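PDB 6BJ5: serine proteinase inhibitor 1 from Myxoma virus, which inhibits serine-type endopeptidases as a member of the poxvirus serpins and is important for the virulence of the virus. Local coordinates for residues 34-39 with 146-151; 78-83 with 102-107; 175-180 with 247-252. All blocks are in the same frame, centred on the assembly; numbering follows the deposited sequence.

Contact 1. Residues 34-39 with 146-151; sequences VFSPYG and SSVRMK
V148 and S146 of strand 142-153 meet the first turn of a helix at Y38 and G39. The apolar part rests on one methyl group. V148 CG2 lies 3.6 Å from Y38 CD2, at the ring edge and in the ring plane. The same methyl is 3.7 Å from G39 CA, against the bare glycine backbone. With V148 CG1 anti to the backbone N (chi1 -176°), CG2 stands beside that N and is the branch that meets Y38 and G39. The polar part is one hydrogen bond. S146 OG donates to G39 O at 3.1 Å, in the carbonyl plane and on a lone pair. A second polar feature lies inside 34-39. S36 is the N-cap of the helix, and its OG accepts from G39 N at 2.8 Å. L29 of the second chain offers its carbonyl to the same hydroxyl, which is therefore gripped twice although buried. Around the contact, F72 meets the Y38 ring edge-to-face. Strand 142-153 pairs with 73-81 on one side and 305-314 on the other. Helix 37-49 begins beneath this sheet, near the centre of the chain, in a place consistent with the shutter region of serpins.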
ATOM      1  N   VAL A  34      -0.943   7.695   1.124  1.00 29.06           N
ATOM      2  CA  VAL A  34      -1.212   6.510   0.323  1.00 20.35           C
ATOM      3  C   VAL A  34      -0.366   5.362   0.861  1.00 21.95           C
ATOM      4  O   VAL A  34       0.734   5.554   1.393  1.00 23.01           O
ATOM      5  CB  VAL A  34      -0.943   6.758  -1.173  1.00 22.89           C
ATOM      6  CG1 VAL A  34      -1.835   7.877  -1.670  1.00 26.24           C
ATOM      7  CG2 VAL A  34       0.507   7.114  -1.390  1.00 30.08           C
ATOM      8  N   PHE A  35      -0.880   4.153   0.719  1.00 24.08           N
ATOM      9  CA  PHE A  35      -0.304   3.027   1.436  1.00 23.80           C
ATOM     10  C   PHE A  35      -0.591   1.748   0.657  1.00 26.79           C
ATOM     11  O   PHE A  35      -1.558   1.669  -0.108  1.00 17.78           O
ATOM     12  CB  PHE A  35      -0.910   2.977   2.844  1.00 16.94           C
ATOM     13  CG  PHE A  35      -0.467   1.834   3.674  1.00 19.24           C
ATOM     14  CD1 PHE A  35       0.866   1.633   3.968  1.00 25.23           C
ATOM     15  CD2 PHE A  35      -1.405   0.927   4.146  1.00 10.48           C
ATOM     16  CE1 PHE A  35       1.263   0.562   4.767  1.00 15.27           C
ATOM     17  CE2 PHE A  35      -1.034  -0.124   4.909  1.00 17.75           C
ATOM     18  CZ  PHE A  35       0.323  -0.312   5.229  1.00 25.65           C
ATOM     19  N   SER A  36       0.270   0.750   0.819  1.00 19.71           N
ATOM     20  CA  SER A  36      -0.010  -0.543   0.214  1.00 15.20           C
ATOM     21  C   SER A  36      -0.022  -1.596   1.294  1.00 27.91           C
ATOM     22  O   SER A  36       1.055  -2.053   1.717  1.00 14.19           O
ATOM     23  CB  SER A  36       1.004  -0.916  -0.849  1.00 12.47           C
ATOM     24  OG  SER A  36       0.705  -2.234  -1.297  1.00 24.19           O
ATOM     25  N   PRO A  37      -1.199  -1.994   1.790  1.00 33.23           N
ATOM     26  CA  PRO A  37      -1.261  -3.164   2.679  1.00 22.38           C
ATOM     27  C   PRO A  37      -0.729  -4.438   2.037  1.00 19.99           C
ATOM     28  O   PRO A  37      -0.079  -5.232   2.719  1.00 32.52           O
ATOM     29  CB  PRO A  37      -2.752  -3.252   3.024  1.00 22.59           C
ATOM     30  CG  PRO A  37      -3.436  -2.453   1.986  1.00 23.09           C
ATOM     31  CD  PRO A  37      -2.515  -1.363   1.627  1.00 22.53           C
ATOM     32  N   TYR A  38      -1.002  -4.679   0.753  1.00 23.97           N
ATOM     33  CA  TYR A  38      -0.467  -5.873   0.102  1.00 20.12           C
ATOM     34  C   TYR A  38       1.056  -5.855   0.091  1.00 31.35           C
ATOM     35  O   TYR A  38       1.706  -6.874   0.343  1.00 30.43           O
ATOM     36  CB  TYR A  38      -0.966  -5.955  -1.322  1.00 22.45           C
ATOM     37  CG  TYR A  38      -0.475  -7.164  -2.075  1.00 29.13           C
ATOM     38  CD1 TYR A  38      -1.064  -8.399  -1.877  1.00 41.72           C
ATOM     39  CD2 TYR A  38       0.580  -7.078  -2.970  1.00 26.40           C
ATOM     40  CE1 TYR A  38      -0.648  -9.509  -2.567  1.00 41.84           C
ATOM     41  CE2 TYR A  38       1.018  -8.193  -3.659  1.00 32.70           C
ATOM     42  CZ  TYR A  38       0.389  -9.408  -3.451  1.00 43.28           C
ATOM     43  OH  TYR A  38       0.779 -10.545  -4.112  1.00 49.71           O
ATOM     44  N   GLY A  39       1.642  -4.711  -0.253  1.00 32.25           N
ATOM     45  CA  GLY A  39       3.095  -4.614  -0.291  1.00 24.04           C
ATOM     46  C   GLY A  39       3.746  -4.875   1.057  1.00 26.07           C
ATOM     47  O   GLY A  39       4.836  -5.445   1.129  1.00 27.59           O
ATOM     48  N   SER A 146       9.840  -5.574  -1.378  1.00 28.82           N
ATOM     49  CA  SER A 146       8.546  -5.924  -1.966  1.00 30.55           C
ATOM     50  C   SER A 146       8.047  -4.764  -2.831  1.00 33.76           C
ATOM     51  O   SER A 146       7.847  -3.645  -2.334  1.00 31.48           O
ATOM     52  CB  SER A 146       7.520  -6.245  -0.873  1.00 36.82           C
ATOM     53  OG  SER A 146       6.259  -6.628  -1.411  1.00 40.79           O
ATOM     54  N   SER A 147       7.816  -5.036  -4.112  1.00 21.03           N
ATOM     55  CA  SER A 147       7.382  -4.024  -5.068  1.00 22.58           C
ATOM     56  C   SER A 147       6.003  -4.387  -5.600  1.00 33.52           C
ATOM     57  O   SER A 147       5.772  -5.538  -5.982  1.00 34.90           O
ATOM     58  CB  SER A 147       8.354  -3.944  -6.233  1.00 23.85           C
ATOM     59  OG  SER A 147       9.597  -3.449  -5.780  1.00 51.96           O
ATOM     60  N   VAL A 148       5.097  -3.406  -5.649  1.00 31.80           N
ATOM     61  CA  VAL A 148       3.750  -3.605  -6.174  1.00 31.97           C
ATOM     62  C   VAL A 148       3.501  -2.535  -7.222  1.00 30.24           C
ATOM     63  O   VAL A 148       3.780  -1.352  -6.982  1.00 29.44           O
ATOM     64  CB  VAL A 148       2.662  -3.543  -5.080  1.00 21.68           C
ATOM     65  CG1 VAL A 148       1.329  -3.862  -5.692  1.00 18.54           C
ATOM     66  CG2 VAL A 148       2.948  -4.522  -3.960  1.00 18.70           C
ATOM     67  N   ARG A 149       2.976  -2.943  -8.382  1.00 24.81           N
ATOM     68  CA  ARG A 149       2.677  -1.988  -9.446  1.00 31.58           C
ATOM     69  C   ARG A 149       1.317  -2.278 -10.058  1.00 33.87           C
ATOM     70  O   ARG A 149       0.948  -3.439 -10.259  1.00 27.83           O
ATOM     71  CB  ARG A 149       3.706  -2.043 -10.569  1.00 31.71           C
ATOM     72  CG  ARG A 149       5.128  -1.754 -10.126  1.00 43.20           C
ATOM     73  CD  ARG A 149       5.434  -0.282  -9.994  1.00 43.44           C
ATOM     74  NE  ARG A 149       6.875  -0.090  -9.837  1.00 58.51           N
ATOM     75  CZ  ARG A 149       7.577  -0.382  -8.742  1.00 64.86           C
ATOM     76  NH1 ARG A 149       6.980  -0.886  -7.664  1.00 53.18           N
ATOM     77  NH2 ARG A 149       8.891  -0.168  -8.732  1.00 72.60           N
ATOM     78  N   MET A 150       0.575  -1.216 -10.347  1.00 28.46           N
ATOM     79  CA  MET A 150      -0.687  -1.360 -11.047  1.00 24.89           C
ATOM     80  C   MET A 150      -0.876  -0.143 -11.928  1.00 38.96           C
ATOM     81  O   MET A 150      -0.727   0.991 -11.457  1.00 40.72           O
ATOM     82  CB  MET A 150      -1.859  -1.495 -10.090  1.00 42.20           C
ATOM     83  CG  MET A 150      -3.153  -1.747 -10.806  1.00 59.79           C
ATOM     84  SD  MET A 150      -4.450  -1.619  -9.607  1.00 76.44           S
ATOM     85  CE  MET A 150      -3.939  -0.067  -8.864  1.00 83.00           C
ATOM     86  N   LYS A 151      -1.199  -0.380 -13.200  1.00 44.84           N
ATOM     87  CA  LYS A 151      -1.585   0.694 -14.107  1.00 42.35           C
ATOM     88  C   LYS A 151      -2.726   0.167 -14.966  1.00 40.52           C
ATOM     89  O   LYS A 151      -2.514  -0.736 -15.778  1.00 47.58           O
ATOM     90  CB  LYS A 151      -0.389   1.149 -14.942  1.00 35.92           C
ATOM     91  CG  LYS A 151      -0.655   2.366 -15.791  1.00 40.08           C
ATOM     92  CD  LYS A 151       0.614   2.825 -16.486  1.00 44.65           C
ATOM     93  CE  LYS A 151       0.361   4.096 -17.274  1.00 52.72           C
ATOM     94  NZ  LYS A 151      -0.672   3.882 -18.330  1.00 59.22           N
TER

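Contact 2. Residues 78-83 with 102-107; sequences LFVDAS and VQRVTF
The contact belongs to a beta-alpha-beta unit, in which strand 73-81 leads through helix 88-98 to the parallel edge strand 103-105. The bridges pair F79 with Q103, V80 with R104 and D81 with V105. Q103 N donates to L78 O at 3.0 Å. The bonds from V80 N to Q103 O and from V105 N to V80 O are weak. A82 N reaches V105 O at 2.8 Å. F79 and Q103 lie side by side, with F79 CD1 3.6 Å from Q103 CB. Beside V80, V102 brings its CG1 to 3.7 Å from V80 CG2. The F107 ring folds back against strand 73-81. Its edge faces F79 O, and its CZ is 3.9 Å from F79 CB. V105 CG1 sits over one face, toward the rim. D81 fixes the turn after the edge strand: D81 OD1 accepts from F107 N at 2.8 Å. With CG anti to the backbone N (chi1 -171°), D81 also forms an Asx turn, D81 OD2 accepting from S83 N at 3.0 Å. One carboxylate ties the stretches that follow both strands by backbone N-H groups, and such donors would probably favour its charged form.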
ATOM      1  N   LEU A  78      15.502 -10.447  -2.022  1.00 23.17           N
ATOM      2  CA  LEU A  78      16.243 -10.340  -0.776  1.00 19.97           C
ATOM      3  C   LEU A  78      17.716 -10.121  -1.110  1.00 22.79           C
ATOM      4  O   LEU A  78      18.297 -10.864  -1.907  1.00 21.76           O
ATOM      5  CB  LEU A  78      16.046 -11.597   0.088  1.00 21.55           C
ATOM      6  CG  LEU A  78      16.856 -11.689   1.385  1.00 28.10           C
ATOM      7  CD1 LEU A  78      16.534 -10.539   2.343  1.00 29.05           C
ATOM      8  CD2 LEU A  78      16.649 -13.037   2.060  1.00 20.86           C
ATOM      9  N   PHE A  79      18.318  -9.106  -0.511  1.00 29.52           N
ATOM     10  CA  PHE A  79      19.716  -8.769  -0.753  1.00 29.57           C
ATOM     11  C   PHE A  79      20.457  -8.981   0.556  1.00 31.16           C
ATOM     12  O   PHE A  79      20.307  -8.189   1.495  1.00 33.51           O
ATOM     13  CB  PHE A  79      19.846  -7.323  -1.226  1.00 38.91           C
ATOM     14  CG  PHE A  79      19.109  -7.049  -2.487  1.00 46.81           C
ATOM     15  CD1 PHE A  79      19.704  -7.262  -3.714  1.00 38.32           C
ATOM     16  CD2 PHE A  79      17.783  -6.635  -2.445  1.00 47.10           C
ATOM     17  CE1 PHE A  79      19.001  -7.038  -4.880  1.00 41.61           C
ATOM     18  CE2 PHE A  79      17.077  -6.411  -3.606  1.00 42.11           C
ATOM     19  CZ  PHE A  79      17.685  -6.615  -4.826  1.00 44.37           C
ATOM     20  N   VAL A  80      21.247 -10.040   0.637  1.00 28.26           N
ATOM     21  CA  VAL A  80      22.001 -10.322   1.845  1.00 38.28           C
ATOM     22  C   VAL A  80      23.462 -10.045   1.568  1.00 32.69           C
ATOM     23  O   VAL A  80      23.983 -10.412   0.508  1.00 29.29           O
ATOM     24  CB  VAL A  80      21.794 -11.764   2.328  1.00 38.49           C
ATOM     25  CG1 VAL A  80      22.604 -12.000   3.592  1.00 31.63           C
ATOM     26  CG2 VAL A  80      20.328 -11.971   2.589  1.00 41.13           C
ATOM     27  N   ASP A  81      24.120  -9.411   2.532  1.00 31.04           N
ATOM     28  CA  ASP A  81      25.522  -9.085   2.377  1.00 30.46           C
ATOM     29  C   ASP A  81      26.348 -10.356   2.215  1.00 33.40           C
ATOM     30  O   ASP A  81      26.015 -11.405   2.773  1.00 38.26           O
ATOM     31  CB  ASP A  81      26.017  -8.281   3.564  1.00 26.92           C
ATOM     32  CG  ASP A  81      27.405  -7.742   3.333  1.00 35.81           C
ATOM     33  OD1 ASP A  81      27.547  -6.727   2.622  1.00 39.37           O
ATOM     34  OD2 ASP A  81      28.365  -8.372   3.817  1.00 46.85           O
ATOM     35  N   ALA A  82      27.386 -10.278   1.369  1.00 43.64           N
ATOM     36  CA  ALA A  82      28.211 -11.451   1.069  1.00 40.41           C
ATOM     37  C   ALA A  82      29.008 -11.966   2.259  1.00 36.77           C
ATOM     38  O   ALA A  82      29.481 -13.102   2.205  1.00 50.98           O
ATOM     39  CB  ALA A  82      29.180 -11.153  -0.069  1.00 36.64           C
ATOM     40  N   SER A  83      29.170 -11.177   3.324  1.00 27.19           N
ATOM     41  CA  SER A  83      29.800 -11.707   4.533  1.00 28.77           C
ATOM     42  C   SER A  83      28.902 -12.706   5.265  1.00 33.69           C
ATOM     43  O   SER A  83      29.411 -13.558   6.002  1.00 40.13           O
ATOM     44  CB  SER A  83      30.205 -10.579   5.491  1.00 43.67           C
ATOM     45  OG  SER A  83      29.234  -9.556   5.587  1.00 52.80           O
ATOM     46  N   VAL A 102      18.469 -15.390  -3.608  1.00 30.60           N
ATOM     47  CA  VAL A 102      19.063 -14.373  -2.765  1.00 28.45           C
ATOM     48  C   VAL A 102      20.239 -13.752  -3.498  1.00 37.30           C
ATOM     49  O   VAL A 102      21.066 -14.454  -4.093  1.00 40.23           O
ATOM     50  CB  VAL A 102      19.498 -14.992  -1.430  1.00 30.65           C
ATOM     51  CG1 VAL A 102      20.173 -13.936  -0.555  1.00 40.22           C
ATOM     52  CG2 VAL A 102      18.303 -15.600  -0.732  1.00 27.50           C
ATOM     53  N   GLN A 103      20.309 -12.429  -3.466  1.00 24.93           N
ATOM     54  CA  GLN A 103      21.342 -11.683  -4.177  1.00 38.60           C
ATOM     55  C   GLN A 103      22.406 -11.271  -3.169  1.00 46.61           C
ATOM     56  O   GLN A 103      22.147 -10.442  -2.292  1.00 53.78           O
ATOM     57  CB  GLN A 103      20.756 -10.454  -4.868  1.00 32.55           C
ATOM     58  CG  GLN A 103      19.672 -10.783  -5.863  1.00 38.21           C
ATOM     59  CD  GLN A 103      20.190 -11.615  -7.014  1.00 48.40           C
ATOM     60  OE1 GLN A 103      21.191 -11.260  -7.644  1.00 59.77           O
ATOM     61  NE2 GLN A 103      19.509 -12.724  -7.303  1.00 38.41           N
ATOM     62  N   ARG A 104      23.605 -11.831  -3.298  1.00 55.80           N
ATOM     63  CA  ARG A 104      24.686 -11.454  -2.399  1.00 52.27           C
ATOM     64  C   ARG A 104      25.227 -10.116  -2.879  1.00 42.99           C
ATOM     65  O   ARG A 104      25.368  -9.882  -4.083  1.00 42.80           O
ATOM     66  CB  ARG A 104      25.799 -12.504  -2.363  1.00 45.44           C
ATOM     67  CG  ARG A 104      25.347 -13.970  -2.275  1.00 40.71           C
ATOM     68  CD  ARG A 104      24.459 -14.355  -1.115  1.00 35.13           C
ATOM     69  NE  ARG A 104      24.945 -13.950   0.191  1.00 37.70           N
ATOM     70  CZ  ARG A 104      25.241 -14.796   1.170  1.00 36.47           C
ATOM     71  NH1 ARG A 104      25.654 -14.314   2.332  1.00 31.90           N
ATOM     72  NH2 ARG A 104      25.132 -16.111   0.992  1.00 32.60           N
ATOM     73  N   VAL A 105      25.509  -9.230  -1.930  1.00 38.60           N
ATOM     74  CA  VAL A 105      25.716  -7.812  -2.194  1.00 34.46           C
ATOM     75  C   VAL A 105      26.702  -7.330  -1.135  1.00 41.90           C
ATOM     76  O   VAL A 105      26.916  -7.998  -0.123  1.00 49.25           O
ATOM     77  CB  VAL A 105      24.350  -7.065  -2.126  1.00 41.92           C
ATOM     78  CG1 VAL A 105      24.001  -6.750  -0.713  1.00 48.53           C
ATOM     79  CG2 VAL A 105      24.290  -5.825  -2.980  1.00 43.34           C
ATOM     80  N   THR A 106      27.357  -6.198  -1.382  1.00 45.97           N
ATOM     81  CA  THR A 106      28.246  -5.606  -0.380  1.00 41.96           C
ATOM     82  C   THR A 106      27.643  -4.302   0.099  1.00 35.46           C
ATOM     83  O   THR A 106      27.725  -3.291  -0.603  1.00 31.06           O
ATOM     84  CB  THR A 106      29.644  -5.338  -0.932  1.00 41.25           C
ATOM     85  OG1 THR A 106      30.212  -6.550  -1.436  1.00 50.57           O
ATOM     86  CG2 THR A 106      30.532  -4.798   0.182  1.00 32.60           C
ATOM     87  N   PHE A 107      27.113  -4.292   1.314  1.00 36.85           N
ATOM     88  CA  PHE A 107      26.400  -3.095   1.741  1.00 53.28           C
ATOM     89  C   PHE A 107      27.284  -1.934   2.192  1.00 67.91           C
ATOM     90  O   PHE A 107      26.743  -0.987   2.771  1.00 76.22           O
ATOM     91  CB  PHE A 107      25.391  -3.415   2.846  1.00 42.16           C
ATOM     92  CG  PHE A 107      24.105  -4.010   2.331  1.00 42.74           C
ATOM     93  CD1 PHE A 107      23.197  -3.198   1.645  1.00 31.90           C
ATOM     94  CD2 PHE A 107      23.773  -5.345   2.563  1.00 43.32           C
ATOM     95  CE1 PHE A 107      22.017  -3.704   1.164  1.00 31.22           C
ATOM     96  CE2 PHE A 107      22.567  -5.862   2.092  1.00 37.81           C
ATOM     97  CZ  PHE A 107      21.699  -5.044   1.388  1.00 34.54           C
TER

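Contact 3. Residues 175-180 with 247-252; sequences YKVRMM and VMPKFS
M180 lies along M248, pointing the same way, and M180 CE touches M248 CG at 3.7 Å. K250 crosses M180 at about a right angle; K250 CG is 3.7 Å from M180 CG. The M179 and P249 pair is on the other face of the sheet, and beside it V177 CG2, with CG1 anti to the carbonyl carbon (chi1 -55°), meets P249 CB at 3.9 Å. Strands 173-185 and 243-258 pair here antiparallel, with 164-170 beyond 173-185, and a strand of the other chain extends the sheet at Y175, K176 and V247. M180 N donates to M248 O at 2.7 Å, and M248 N returns one to M180 O at 3.1 Å. K250 N donates to R178 O at 2.9 Å. P249, which has no N-H, falls at a non-hydrogen-bonded pair and costs the pairing no bond. At the polar edge, R178 CG lies 3.8 Å from K250 CD, the two side chains side by side. R178 NE and K250 NZ stay 5.6 Å apart. R178 makes a salt bridge to D165, while K250 has a weak, long ion pair with E303. D165, and more weakly E303, would probably offset the like charges beside the packed stems.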
ATOM      1  N   TYR A 175      -9.896  24.417  -0.858  1.00 33.23           N
ATOM      2  CA  TYR A 175      -8.891  24.261  -1.899  1.00 37.69           C
ATOM      3  C   TYR A 175      -9.584  24.246  -3.243  1.00 33.65           C
ATOM      4  O   TYR A 175     -10.789  24.014  -3.337  1.00 38.45           O
ATOM      5  CB  TYR A 175      -8.072  22.962  -1.744  1.00 25.80           C
ATOM      6  CG  TYR A 175      -7.323  22.876  -0.442  1.00 26.79           C
ATOM      7  CD1 TYR A 175      -5.973  23.218  -0.361  1.00 27.73           C
ATOM      8  CD2 TYR A 175      -7.961  22.446   0.713  1.00 32.33           C
ATOM      9  CE1 TYR A 175      -5.292  23.132   0.844  1.00 32.28           C
ATOM     10  CE2 TYR A 175      -7.283  22.360   1.921  1.00 36.53           C
ATOM     11  CZ  TYR A 175      -5.959  22.702   1.981  1.00 35.58           C
ATOM     12  OH  TYR A 175      -5.301  22.601   3.187  1.00 45.94           O
ATOM     13  N   LYS A 176      -8.800  24.453  -4.289  1.00 37.23           N
ATOM     14  CA  LYS A 176      -9.309  24.389  -5.646  1.00 34.51           C
ATOM     15  C   LYS A 176      -8.704  23.141  -6.248  1.00 39.70           C
ATOM     16  O   LYS A 176      -7.476  23.040  -6.377  1.00 41.92           O
ATOM     17  CB  LYS A 176      -8.922  25.611  -6.474  1.00 28.66           C
ATOM     18  CG  LYS A 176      -9.321  25.472  -7.912  1.00 42.36           C
ATOM     19  CD  LYS A 176      -8.886  26.651  -8.745  1.00 47.45           C
ATOM     20  CE  LYS A 176      -7.429  26.505  -9.105  1.00 47.30           C
ATOM     21  NZ  LYS A 176      -6.992  27.561 -10.054  1.00 49.36           N
ATOM     22  N   VAL A 177      -9.551  22.173  -6.562  1.00 32.03           N
ATOM     23  CA  VAL A 177      -9.036  20.927  -7.088  1.00 25.48           C
ATOM     24  C   VAL A 177      -9.621  20.753  -8.476  1.00 23.51           C
ATOM     25  O   VAL A 177     -10.630  21.356  -8.851  1.00 26.76           O
ATOM     26  CB  VAL A 177      -9.356  19.704  -6.215  1.00 24.04           C
ATOM     27  CG1 VAL A 177      -8.867  19.921  -4.783  1.00 16.52           C
ATOM     28  CG2 VAL A 177     -10.805  19.409  -6.276  1.00 25.86           C
ATOM     29  N   ARG A 178      -8.951  19.906  -9.225  1.00 18.35           N
ATOM     30  CA  ARG A 178      -9.321  19.510 -10.566  1.00 15.18           C
ATOM     31  C   ARG A 178     -10.331  18.379 -10.415  1.00 34.87           C
ATOM     32  O   ARG A 178      -9.960  17.228 -10.163  1.00 32.43           O
ATOM     33  CB  ARG A 178      -8.040  19.049 -11.241  1.00 32.89           C
ATOM     34  CG  ARG A 178      -7.934  19.152 -12.681  1.00 36.69           C
ATOM     35  CD  ARG A 178      -7.834  20.551 -13.155  1.00 24.05           C
ATOM     36  NE  ARG A 178      -8.391  20.495 -14.487  1.00 26.16           N
ATOM     37  CZ  ARG A 178      -9.402  21.235 -14.893  1.00 30.76           C
ATOM     38  NH1 ARG A 178      -9.942  22.126 -14.062  1.00 31.45           N
ATOM     39  NH2 ARG A 178      -9.861  21.072 -16.124  1.00 34.49           N
ATOM     40  N   MET A 179     -11.610  18.714 -10.513  1.00 33.97           N
ATOM     41  CA  MET A 179     -12.642  17.717 -10.292  1.00 36.81           C
ATOM     42  C   MET A 179     -13.267  17.078 -11.517  1.00 31.87           C
ATOM     43  O   MET A 179     -13.775  17.751 -12.414  1.00 47.22           O
ATOM     44  CB  MET A 179     -13.748  18.299  -9.402  1.00 35.45           C
ATOM     45  CG  MET A 179     -14.882  17.331  -9.110  1.00 31.70           C
ATOM     46  SD  MET A 179     -16.159  18.052  -8.060  1.00 28.43           S
ATOM     47  CE  MET A 179     -15.210  18.446  -6.593  1.00 25.21           C
ATOM     48  N   MET A 180     -13.227  15.752 -11.517  1.00 25.60           N
ATOM     49  CA  MET A 180     -13.822  14.946 -12.569  1.00 21.32           C
ATOM     50  C   MET A 180     -15.313  14.747 -12.306  1.00 27.96           C
ATOM     51  O   MET A 180     -15.791  14.875 -11.174  1.00 26.08           O
ATOM     52  CB  MET A 180     -13.105  13.595 -12.653  1.00 17.10           C
ATOM     53  CG  MET A 180     -11.600  13.711 -12.755  1.00 21.14           C
ATOM     54  SD  MET A 180     -10.822  12.097 -12.973  1.00 25.70           S
ATOM     55  CE  MET A 180     -11.155  11.243 -11.413  1.00 19.29           C
ATOM     56  N   VAL A 247     -18.572  12.714  -8.742  1.00 30.86           N
ATOM     57  CA  VAL A 247     -17.805  13.949  -8.831  1.00 22.61           C
ATOM     58  C   VAL A 247     -16.600  13.769  -7.905  1.00 33.23           C
ATOM     59  O   VAL A 247     -16.733  13.822  -6.676  1.00 31.10           O
ATOM     60  CB  VAL A 247     -18.646  15.164  -8.437  1.00 21.11           C
ATOM     61  CG1 VAL A 247     -17.818  16.446  -8.502  1.00 17.38           C
ATOM     62  CG2 VAL A 247     -19.909  15.248  -9.295  1.00 17.43           C
ATOM     63  N   MET A 248     -15.427  13.506  -8.464  1.00 33.23           N
ATOM     64  CA  MET A 248     -14.286  13.250  -7.604  1.00 31.74           C
ATOM     65  C   MET A 248     -13.053  13.876  -8.207  1.00 31.83           C
ATOM     66  O   MET A 248     -12.957  14.029  -9.438  1.00 42.20           O
ATOM     67  CB  MET A 248     -14.086  11.739  -7.391  1.00 30.19           C
ATOM     68  CG  MET A 248     -13.467  11.037  -8.566  1.00 38.58           C
ATOM     69  SD  MET A 248     -13.145   9.299  -8.224  1.00 38.96           S
ATOM     70  CE  MET A 248     -12.015   9.382  -6.852  1.00 19.39           C
ATOM     71  N   PRO A 249     -12.083  14.279  -7.387  1.00 10.65           N
ATOM     72  CA  PRO A 249     -10.891  14.957  -7.889  1.00 20.59           C
ATOM     73  C   PRO A 249      -9.923  14.008  -8.563  1.00 25.41           C
ATOM     74  O   PRO A 249      -9.783  12.852  -8.170  1.00 30.53           O
ATOM     75  CB  PRO A 249     -10.216  15.519  -6.627  1.00 13.87           C
ATOM     76  CG  PRO A 249     -11.115  15.149  -5.465  1.00 13.64           C
ATOM     77  CD  PRO A 249     -11.989  14.033  -5.938  1.00 12.02           C
ATOM     78  N   LYS A 250      -9.239  14.518  -9.579  1.00 22.59           N
ATOM     79  CA  LYS A 250      -7.945  13.964  -9.921  1.00 20.51           C
ATOM     80  C   LYS A 250      -7.024  14.099  -8.715  1.00 26.90           C
ATOM     81  O   LYS A 250      -7.112  15.067  -7.946  1.00 19.33           O
ATOM     82  CB  LYS A 250      -7.320  14.710 -11.104  1.00 15.92           C
ATOM     83  CG  LYS A 250      -8.067  14.562 -12.371  1.00 33.93           C
ATOM     84  CD  LYS A 250      -7.500  15.473 -13.433  1.00 39.97           C
ATOM     85  CE  LYS A 250      -6.143  14.998 -13.838  1.00 36.06           C
ATOM     86  NZ  LYS A 250      -5.698  15.675 -15.070  1.00 50.22           N
ATOM     87  N   PHE A 251      -6.144  13.112  -8.530  1.00 21.98           N
ATOM     88  CA  PHE A 251      -5.156  13.257  -7.473  1.00 21.03           C
ATOM     89  C   PHE A 251      -3.895  12.468  -7.787  1.00 15.21           C
ATOM     90  O   PHE A 251      -3.916  11.433  -8.469  1.00 20.29           O
ATOM     91  CB  PHE A 251      -5.718  12.863  -6.104  1.00 26.43           C
ATOM     92  CG  PHE A 251      -6.175  11.440  -5.997  1.00 28.12           C
ATOM     93  CD1 PHE A 251      -5.279  10.429  -5.654  1.00 27.77           C
ATOM     94  CD2 PHE A 251      -7.509  11.111  -6.202  1.00 22.15           C
ATOM     95  CE1 PHE A 251      -5.714   9.100  -5.527  1.00 22.29           C
ATOM     96  CE2 PHE A 251      -7.945   9.794  -6.082  1.00 24.56           C
ATOM     97  CZ  PHE A 251      -7.031   8.784  -5.745  1.00 16.69           C
ATOM     98  N   SER A 252      -2.795  12.986  -7.253  1.00 21.01           N
ATOM     99  CA  SER A 252      -1.466  12.399  -7.374  1.00 28.36           C
ATOM    100  C   SER A 252      -0.811  12.564  -6.011  1.00 27.91           C
ATOM    101  O   SER A 252      -0.686  13.691  -5.529  1.00 35.26           O
ATOM    102  CB  SER A 252      -0.657  13.104  -8.476  1.00 25.11           C
ATOM    103  OG  SER A 252       0.631  12.541  -8.640  1.00 38.74           O
TER

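How the contacts relate
All three contacts reach one continuous sheet, which serpin nomenclature divides into sheets A and C. The centre of contact 1 is about 4 Å from the centre of the chain. Contacts 2 and 3 lie on opposite sides of that centre, about 44 Å apart between their centres. Contact 1 is about 24 Å from contact 2 and about 23 Å from contact 3, centre to centre. No two contacts touch. Strands 73-81 and 142-153, used by contacts 2 and 1, are neighbours. Contact 2 is nested inside the loop closed by contact 1, while contact 3 follows later. Strand 305-314, between 142-153 and 293-302, is probably the inserted reactive-centre loop, consistent with the cleaved serpin form and the chain ending at 315.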